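PDB 3LX3: 6-pyruvoyl tetrahydrobiopterin synthase, which is a zinc-binding member of the 6-pyruvoyl tetrahydropterin synthase family, built as an assembly of six chains whose subunits join strand to strand. Local coordinates for residues E163-E168 with K173-R178; Q126-H131 with G138-N143. All coordinates share one frame; numbering follows the deposited sequence.

Contact 1: E163-E168 with K173-R178; sequences EVTVSE and KATVHR. With XTN (2-amino-1,5-dihydropteridine-4,6-dione), chain C.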
ATOM      1  N   GLU A 163       5.010 -16.470  15.470  1.00 19.21           N
ATOM      2  CA  GLU A 163       5.453 -15.072  15.601  1.00 18.43           C
ATOM      3  C   GLU A 163       4.315 -14.126  15.253  1.00 17.16           C
ATOM      4  O   GLU A 163       3.667 -14.247  14.214  1.00 20.12           O
ATOM      5  CB  GLU A 163       6.638 -14.831  14.670  1.00 20.14           C
ATOM      6  CG  GLU A 163       7.121 -13.396  14.576  1.00 20.66           C
ATOM      7  CD  GLU A 163       8.028 -13.186  13.368  1.00 21.08           C
ATOM      8  OE1 GLU A 163       9.165 -13.694  13.404  1.00 27.91           O
ATOM      9  OE2 GLU A 163       7.612 -12.464  12.457  1.00 23.64           O
ATOM     10  N   VAL A 164       4.049 -13.188  16.153  1.00 16.60           N
ATOM     11  CA  VAL A 164       3.048 -12.164  15.969  1.00 17.29           C
ATOM     12  C   VAL A 164       3.678 -10.784  15.858  1.00 17.31           C
ATOM     13  O   VAL A 164       4.601 -10.444  16.613  1.00 18.34           O
ATOM     14  CB  VAL A 164       2.048 -12.183  17.173  1.00 20.37           C
ATOM     15  CG1 VAL A 164       1.306 -10.903  17.373  1.00 25.49           C
ATOM     16  CG2 VAL A 164       1.089 -13.403  17.034  1.00 21.79           C
ATOM     17  N   THR A 165       3.167 -10.001  14.905  1.00 16.93           N
ATOM     18  CA  THR A 165       3.478  -8.583  14.768  1.00 17.04           C
ATOM     19  C   THR A 165       2.198  -7.822  15.045  1.00 17.94           C
ATOM     20  O   THR A 165       1.172  -8.087  14.447  1.00 20.46           O
ATOM     21  CB  THR A 165       4.042  -8.249  13.379  1.00 17.78           C
ATOM     22  OG1 THR A 165       5.249  -9.015  13.184  1.00 19.79           O
ATOM     23  CG2 THR A 165       4.331  -6.760  13.284  1.00 19.07           C
ATOM     24  N   VAL A 166       2.271  -6.869  15.974  1.00 17.11           N
ATOM     25  CA  VAL A 166       1.157  -5.939  16.259  1.00 17.46           C
ATOM     26  C   VAL A 166       1.639  -4.537  15.937  1.00 18.22           C
ATOM     27  O   VAL A 166       2.758  -4.115  16.266  1.00 17.74           O
ATOM     28  CB  VAL A 166       0.726  -6.023  17.728  1.00 17.98           C
ATOM     29  CG1 VAL A 166      -0.333  -4.908  18.028  1.00 23.51           C
ATOM     30  CG2 VAL A 166       0.185  -7.401  18.071  1.00 20.14           C
ATOM     31  N   SER A 167       0.779  -3.780  15.268  1.00 20.78           N
ATOM     32  CA  SER A 167       1.040  -2.346  15.081  1.00 25.21           C
ATOM     33  C   SER A 167      -0.051  -1.494  15.690  1.00 22.94           C
ATOM     34  O   SER A 167      -1.223  -1.836  15.544  1.00 20.79           O
ATOM     35  CB  SER A 167       1.196  -2.067  13.619  1.00 24.97           C
ATOM     36  OG  SER A 167       0.051  -2.277  12.866  1.00 29.73           O
ATOM     37  N   GLU A 168       0.304  -0.407  16.398  1.00 23.42           N
ATOM     38  CA  GLU A 168      -0.635   0.608  16.805  1.00 22.12           C
ATOM     39  C   GLU A 168      -1.025   1.390  15.558  1.00 21.78           C
ATOM     40  O   GLU A 168      -2.146   1.775  15.424  1.00 23.17           O
ATOM     41  CB  GLU A 168      -0.017   1.678  17.739  1.00 29.17           C
ATOM     42  CG  GLU A 168      -0.063   1.499  19.231  1.00 31.47           C
ATOM     43  CD  GLU A 168       0.579   2.718  19.933  1.00 37.33           C
ATOM     44  OE1 GLU A 168       1.176   3.556  19.214  1.00 38.31           O
ATOM     45  OE2 GLU A 168       0.447   2.880  21.165  1.00 30.03           O
ATOM     46  N   LYS A 173       5.666  -0.977  14.765  1.00 19.13           N
ATOM     47  CA  LYS A 173       5.240  -2.355  14.984  1.00 20.32           C
ATOM     48  C   LYS A 173       6.162  -3.030  15.984  1.00 18.52           C
ATOM     49  O   LYS A 173       7.363  -2.706  16.096  1.00 19.48           O
ATOM     50  CB  LYS A 173       5.339  -3.135  13.669  1.00 20.68           C
ATOM     51  CG  LYS A 173       4.618  -2.484  12.507  1.00 25.30           C
ATOM     52  CD  LYS A 173       4.665  -3.396  11.305  1.00 27.47           C
ATOM     53  CE  LYS A 173       3.917  -2.728  10.152  1.00 33.72           C
ATOM     54  NZ  LYS A 173       3.790  -3.619   8.993  1.00 34.72           N
ATOM     55  N   ALA A 174       5.600  -3.979  16.725  1.00 16.46           N
ATOM     56  CA  ALA A 174       6.358  -4.842  17.604  1.00 15.90           C
ATOM     57  C   ALA A 174       6.081  -6.286  17.255  1.00 16.86           C
ATOM     58  O   ALA A 174       4.953  -6.679  17.031  1.00 16.67           O
ATOM     59  CB  ALA A 174       5.983  -4.603  19.081  1.00 17.85           C
ATOM     60  N   THR A 175       7.157  -7.078  17.246  1.00 16.48           N
ATOM     61  CA  THR A 175       7.128  -8.493  16.880  1.00 17.28           C
ATOM     62  C   THR A 175       7.713  -9.376  17.982  1.00 17.82           C
ATOM     63  O   THR A 175       8.837  -9.133  18.506  1.00 17.96           O
ATOM     64  CB  THR A 175       7.925  -8.724  15.590  1.00 18.31           C
ATOM     65  OG1 THR A 175       7.307  -7.944  14.569  1.00 18.24           O
ATOM     66  CG2 THR A 175       7.904 -10.181  15.178  1.00 19.66           C
ATOM     67  N   VAL A 176       6.950 -10.415  18.361  1.00 17.49           N
ATOM     68  CA  VAL A 176       7.325 -11.362  19.398  1.00 18.59           C
ATOM     69  C   VAL A 176       7.133 -12.781  18.863  1.00 17.24           C
ATOM     70  O   VAL A 176       6.307 -13.011  17.980  1.00 17.46           O
ATOM     71  CB  VAL A 176       6.515 -11.126  20.709  1.00 20.67           C
ATOM     72  CG1 VAL A 176       6.873  -9.758  21.311  1.00 19.71           C
ATOM     73  CG2 VAL A 176       5.032 -11.263  20.453  1.00 21.40           C
ATOM     74  N   HIS A 177       7.899 -13.725  19.399  1.00 19.51           N
ATOM     75  CA  HIS A 177       7.829 -15.118  18.932  1.00 19.84           C
ATOM     76  C   HIS A 177       8.005 -16.108  20.050  1.00 22.12           C
ATOM     77  O   HIS A 177       8.461 -15.765  21.165  1.00 21.50           O
ATOM     78  CB  HIS A 177       8.890 -15.392  17.848  1.00 20.48           C
ATOM     79  CG  HIS A 177      10.284 -15.383  18.346  1.00 24.03           C
ATOM     80  ND1 HIS A 177      11.133 -14.310  18.170  1.00 33.35           N
ATOM     81  CD2 HIS A 177      10.990 -16.323  19.017  1.00 29.00           C
ATOM     82  CE1 HIS A 177      12.308 -14.596  18.715  1.00 36.35           C
ATOM     83  NE2 HIS A 177      12.247 -15.811  19.236  1.00 34.09           N
ATOM     84  N   ARG A 178       7.609 -17.338  19.727  1.00 20.57           N
ATOM     85  CA  ARG A 178       7.830 -18.492  20.568  1.00 22.17           C
ATOM     86  C   ARG A 178       8.263 -19.651  19.688  1.00 22.07           C
ATOM     87  O   ARG A 178       7.683 -19.956  18.656  1.00 21.40           O
ATOM     88  CB  ARG A 178       6.578 -18.843  21.347  1.00 23.89           C
ATOM     89  CG  ARG A 178       6.843 -19.787  22.512  1.00 28.14           C
ATOM     90  CD  ARG A 178       5.549 -20.306  23.121  1.00 30.08           C
ATOM     91  NE  ARG A 178       4.718 -19.241  23.693  1.00 34.45           N
ATOM     92  CZ  ARG A 178       3.491 -19.436  24.188  1.00 37.58           C
ATOM     93  NH1 ARG A 178       2.936 -20.631  24.172  1.00 42.49           N
ATOM     94  NH2 ARG A 178       2.828 -18.411  24.673  1.00 46.15           N
TER
HETATM   95  N1  XTN C 211       7.086   2.903  22.173  1.00 18.61           N
HETATM   96  C2  XTN C 211       7.060   1.555  22.195  1.00 16.14           C
HETATM   97  N2  XTN C 211       8.203   0.845  22.188  1.00 17.81           N
HETATM   98  N3  XTN C 211       5.826   0.862  22.288  1.00 17.50           N
HETATM   99  C4  XTN C 211       4.649   1.506  22.276  1.00 19.02           C
HETATM  100  O4  XTN C 211       3.590   0.833  22.319  1.00 19.89           O
HETATM  101  N5  XTN C 211       3.560   3.645  22.206  1.00 20.14           N
HETATM  102  C6  XTN C 211       3.630   5.009  22.179  1.00 22.62           C
HETATM  103  O6  XTN C 211       2.588   5.670  22.183  1.00 25.61           O
HETATM  104  C7  XTN C 211       4.902   5.658  22.166  1.00 25.28           C
HETATM  105  N8  XTN C 211       6.002   4.902  22.163  1.00 21.39           N
HETATM  106  C4A XTN C 211       4.705   2.900  22.210  1.00 18.60           C
HETATM  107  C8A XTN C 211       5.929   3.569  22.168  1.00 20.60           C

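Contact 2: Q126-H131 with G138-N143; sequences QIPIKH and GLYILN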
ATOM      1  N   GLN A 126     -10.395  -6.507  29.825  1.00 19.94           N
ATOM      2  CA  GLN A 126      -9.387  -6.637  30.855  1.00 18.92           C
ATOM      3  C   GLN A 126      -8.364  -7.660  30.379  1.00 18.64           C
ATOM      4  O   GLN A 126      -8.664  -8.868  30.236  1.00 21.12           O
ATOM      5  CB  GLN A 126      -9.966  -7.087  32.203  1.00 24.55           C
ATOM      6  CG  GLN A 126     -10.595  -5.975  32.993  1.00 31.55           C
ATOM      7  CD  GLN A 126     -10.717  -6.358  34.434  1.00 35.46           C
ATOM      8  OE1 GLN A 126     -11.460  -7.283  34.760  1.00 32.89           O
ATOM      9  NE2 GLN A 126      -9.964  -5.683  35.302  1.00 42.55           N
ATOM     10  N   ILE A 127      -7.155  -7.179  30.134  1.00 19.69           N
ATOM     11  CA  ILE A 127      -6.075  -7.973  29.562  1.00 19.25           C
ATOM     12  C   ILE A 127      -4.941  -8.115  30.584  1.00 19.49           C
ATOM     13  O   ILE A 127      -4.586  -7.126  31.240  1.00 19.04           O
ATOM     14  CB  ILE A 127      -5.518  -7.223  28.281  1.00 20.16           C
ATOM     15  CG1 ILE A 127      -6.648  -6.861  27.291  1.00 25.70           C
ATOM     16  CG2 ILE A 127      -4.397  -8.054  27.651  1.00 26.20           C
ATOM     17  CD1 ILE A 127      -7.387  -8.120  26.847  1.00 26.88           C
ATOM     18  N   PRO A 128      -4.382  -9.335  30.767  1.00 20.95           N
ATOM     19  CA  PRO A 128      -3.366  -9.596  31.804  1.00 21.95           C
ATOM     20  C   PRO A 128      -1.972  -9.098  31.411  1.00 21.91           C
ATOM     21  O   PRO A 128      -1.004  -9.865  31.243  1.00 22.43           O
ATOM     22  CB  PRO A 128      -3.443 -11.109  31.974  1.00 22.88           C
ATOM     23  CG  PRO A 128      -3.874 -11.609  30.633  1.00 23.50           C
ATOM     24  CD  PRO A 128      -4.881 -10.585  30.166  1.00 20.41           C
ATOM     25  N   ILE A 129      -1.908  -7.772  31.300  1.00 18.92           N
ATOM     26  CA  ILE A 129      -0.698  -7.053  30.961  1.00 19.48           C
ATOM     27  C   ILE A 129      -0.506  -5.890  31.934  1.00 18.88           C
ATOM     28  O   ILE A 129      -1.446  -5.438  32.573  1.00 18.50           O
ATOM     29  CB  ILE A 129      -0.725  -6.564  29.503  1.00 18.40           C
ATOM     30  CG1 ILE A 129      -1.841  -5.586  29.258  1.00 17.65           C
ATOM     31  CG2 ILE A 129      -0.795  -7.801  28.562  1.00 21.82           C
ATOM     32  CD1 ILE A 129      -1.951  -5.051  27.774  1.00 22.84           C
ATOM     33  N   LYS A 130       0.726  -5.395  32.018  1.00 18.24           N
ATOM     34  CA  LYS A 130       1.061  -4.286  32.889  0.60 18.40           C
ATOM     35  C   LYS A 130       0.885  -2.917  32.205  1.00 18.47           C
ATOM     36  O   LYS A 130       0.544  -1.927  32.864  1.00 19.29           O
ATOM     37  CB  LYS A 130       2.491  -4.438  33.406  0.60 19.00           C
ATOM     38  CG  LYS A 130       2.730  -5.719  34.225  0.60 22.06           C
ATOM     39  CD  LYS A 130       4.200  -5.917  34.511  0.60 31.76           C
ATOM     40  CE  LYS A 130       4.826  -4.704  35.201  0.60 41.07           C
ATOM     41  NZ  LYS A 130       4.030  -4.153  36.350  0.60 46.24           N
ATOM     42  N   HIS A 131       1.124  -2.870  30.890  1.00 16.73           N
ATOM     43  CA  HIS A 131       1.020  -1.625  30.093  1.00 18.63           C
ATOM     44  C   HIS A 131       0.347  -1.981  28.809  1.00 17.02           C
ATOM     45  O   HIS A 131       0.634  -3.049  28.242  1.00 17.89           O
ATOM     46  CB  HIS A 131       2.396  -1.040  29.753  1.00 17.62           C
ATOM     47  CG  HIS A 131       3.340  -1.017  30.922  1.00 17.98           C
ATOM     48  ND1 HIS A 131       4.163  -2.074  31.191  1.00 19.62           N
ATOM     49  CD2 HIS A 131       3.556  -0.097  31.892  1.00 20.69           C
ATOM     50  CE1 HIS A 131       4.891  -1.791  32.265  1.00 20.64           C
ATOM     51  NE2 HIS A 131       4.527  -0.608  32.728  1.00 20.69           N
ATOM     52  N   GLY A 138       1.265  -7.533  21.953  1.00 18.41           N
ATOM     53  CA  GLY A 138       1.732  -8.607  21.097  1.00 20.11           C
ATOM     54  C   GLY A 138       1.989  -9.920  21.841  1.00 18.32           C
ATOM     55  O   GLY A 138       1.617 -11.002  21.372  1.00 20.21           O
ATOM     56  N   LEU A 139       2.646  -9.868  22.994  1.00 18.87           N
ATOM     57  CA  LEU A 139       2.851 -11.065  23.801  1.00 18.22           C
ATOM     58  C   LEU A 139       1.531 -11.748  24.164  1.00 19.78           C
ATOM     59  O   LEU A 139       1.417 -12.960  24.095  1.00 21.45           O
ATOM     60  CB  LEU A 139       3.669 -10.781  25.088  1.00 22.15           C
ATOM     61  CG  LEU A 139       5.168 -10.544  25.037  1.00 28.01           C
ATOM     62  CD1 LEU A 139       5.638 -10.257  26.480  1.00 31.75           C
ATOM     63  CD2 LEU A 139       5.934 -11.760  24.470  1.00 29.71           C
ATOM     64  N   TYR A 140       0.543 -10.943  24.568  1.00 19.72           N
ATOM     65  CA  TYR A 140      -0.757 -11.453  24.935  1.00 19.04           C
ATOM     66  C   TYR A 140      -1.395 -12.160  23.728  1.00 19.06           C
ATOM     67  O   TYR A 140      -1.917 -13.276  23.847  1.00 20.46           O
ATOM     68  CB  TYR A 140      -1.662 -10.301  25.424  1.00 18.91           C
ATOM     69  CG  TYR A 140      -3.074 -10.750  25.585  1.00 18.10           C
ATOM     70  CD1 TYR A 140      -3.437 -11.548  26.644  1.00 21.93           C
ATOM     71  CD2 TYR A 140      -4.046 -10.377  24.658  1.00 18.93           C
ATOM     72  CE1 TYR A 140      -4.733 -11.983  26.796  1.00 20.46           C
ATOM     73  CE2 TYR A 140      -5.346 -10.814  24.804  1.00 21.42           C
ATOM     74  CZ  TYR A 140      -5.680 -11.603  25.876  1.00 20.66           C
ATOM     75  OH  TYR A 140      -6.977 -12.053  26.022  1.00 25.98           O
ATOM     76  N   ILE A 141      -1.342 -11.499  22.570  1.00 18.06           N
ATOM     77  CA  ILE A 141      -1.978 -12.058  21.361  1.00 18.43           C
ATOM     78  C   ILE A 141      -1.300 -13.344  20.941  1.00 19.26           C
ATOM     79  O   ILE A 141      -1.983 -14.313  20.547  1.00 20.65           O
ATOM     80  CB  ILE A 141      -2.018 -11.043  20.238  1.00 19.29           C
ATOM     81  CG1 ILE A 141      -3.005  -9.942  20.605  1.00 21.81           C
ATOM     82  CG2 ILE A 141      -2.388 -11.694  18.886  1.00 19.55           C
ATOM     83  CD1 ILE A 141      -3.153  -8.874  19.598  1.00 21.23           C
ATOM     84  N   LEU A 142       0.018 -13.371  20.995  1.00 18.09           N
ATOM     85  CA  LEU A 142       0.745 -14.593  20.657  1.00 19.72           C
ATOM     86  C   LEU A 142       0.286 -15.768  21.523  1.00 21.77           C
ATOM     87  O   LEU A 142       0.019 -16.869  21.027  1.00 20.86           O
ATOM     88  CB  LEU A 142       2.259 -14.395  20.832  1.00 18.57           C
ATOM     89  CG  LEU A 142       3.169 -15.606  20.605  1.00 20.94           C
ATOM     90  CD1 LEU A 142       3.012 -16.111  19.178  1.00 23.15           C
ATOM     91  CD2 LEU A 142       4.610 -15.211  20.904  1.00 22.43           C
ATOM     92  N   ASN A 143       0.222 -15.545  22.840  1.00 20.82           N
ATOM     93  CA  ASN A 143      -0.222 -16.594  23.739  1.00 24.23           C
ATOM     94  C   ASN A 143      -1.655 -17.042  23.420  1.00 22.89           C
ATOM     95  O   ASN A 143      -1.951 -18.243  23.360  1.00 23.30           O
ATOM     96  CB  ASN A 143      -0.138 -16.126  25.189  0.50 23.43           C
ATOM     97  CG  ASN A 143      -0.403 -17.241  26.166  0.50 27.51           C
ATOM     98  OD1 ASN A 143       0.388 -18.165  26.280  0.50 26.83           O
ATOM     99  ND2 ASN A 143      -1.520 -17.158  26.876  0.50 30.39           N
TER

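Contact 1: E163-E168 with K173-R178
An antiparallel beta hairpin pairs Val164 with Val176 and Val166 with Ala174, and just past its first strand lies Glu168 of the zinc site. Each of these two hydrogen-bonded pairs is closed by two backbone bonds, all 2.9 Å long, as in Val166 N to Ala174 O and Ala174 N to Val166 O. Between them sits the non-hydrogen-bonded pair Thr165 and Thr175, whose hydroxyls bond each other, OG1 to OG1 at 2.7 Å. Both threonines hold OG1 anti to the carbonyl carbon (chi1 -60°), which turns the two oxygens toward each other over the face that also carries Glu163 and Lys173. The methyl CG2 of Thr175 meets the side chain of Glu163, 3.4 Å from its CG, while the carboxylate reaches on to Tyr161 and, in a salt bridge, to Arg57. On the same face Lys173 lays its CG 3.6 Å from Ser167 CB. Glu168 turns its carboxylate to the bound 2-amino-1,5-dihydropteridine-4,6-dione, where N5 gives OE2 a weak hydrogen bond of 3.4 Å. Glu168 also joins His36, His48 and His50 in the zinc site. The valines and Ala174 occupy the other face, where Val164 packs on Leu145 and Ala174 on Thr134 of helix 134-149. Strand 48-61 flanks strand 161-167, and a strand of a second subunit continues the sheet beyond 173-175.

Contact 2: Q126-H131 with G138-N143
Tyr140, on the helix that packs against the main antiparallel sheet, meets Ile127, Pro128 and Ile129 where strand 124-127 gives way to a turn. The closest contact is a CH-pi interaction: Ile127 CG2 stands over one face of the phenol ring, 3.7 Å from its centroid and only 12° off the ring normal. The other branch of the same isoleucine reaches farther along the ring, its CD1 lying 3.9 Å from Tyr140 CE2 and near the hydroxyl end. The Tyr140 ring extends from the helix toward the strand end because chi1 (170°) puts CG opposite the backbone N. Pro128 adds its own ring carbons from an oblique direction, CD coming within 3.7 Å of Tyr140 CE1 and CG close behind. At the root of the tyrosine, Ile129 CG2 touches CB at 4.1 Å, a looser contact than the other two. An inverse gamma turn centred on Pro128 is closed by the bond from Ile129 N to Ile127 O at 2.8 Å; around this bend three successive residues meet one aromatic side chain. Strand 89-92 backs the isoleucines, Ile127 resting on Ile90 and Ile129 on Pro92, while His131 and the backbone N of Lys130 bond to Glu136 at the start of the helix. No hydrogen bond links the two segments, so strand end and helix are joined here by apolar packing and a CH-pi contact.

In the fold
Helix 134-149 connects the two contacts: its residues 138-143 present Tyr140 to segment 126-131 in contact 2, while the helix also packs on the valine face of the hairpin in contact 1. The two meet directly where Val166 CG2 lies 3.6 Å from Gly138 CA, and Val176 CG2 packs 3.5 Å from Gly138 O. Both are partly buried, with solvent-accessible residues beside buried ones. Contact 1 rests on a ladder of backbone bonds within the main sheet, with polar side chains on one face; contact 2 is apolar and joins the helix to the small parallel sheet. Contact 1 alone contains a zinc ligand, Glu168.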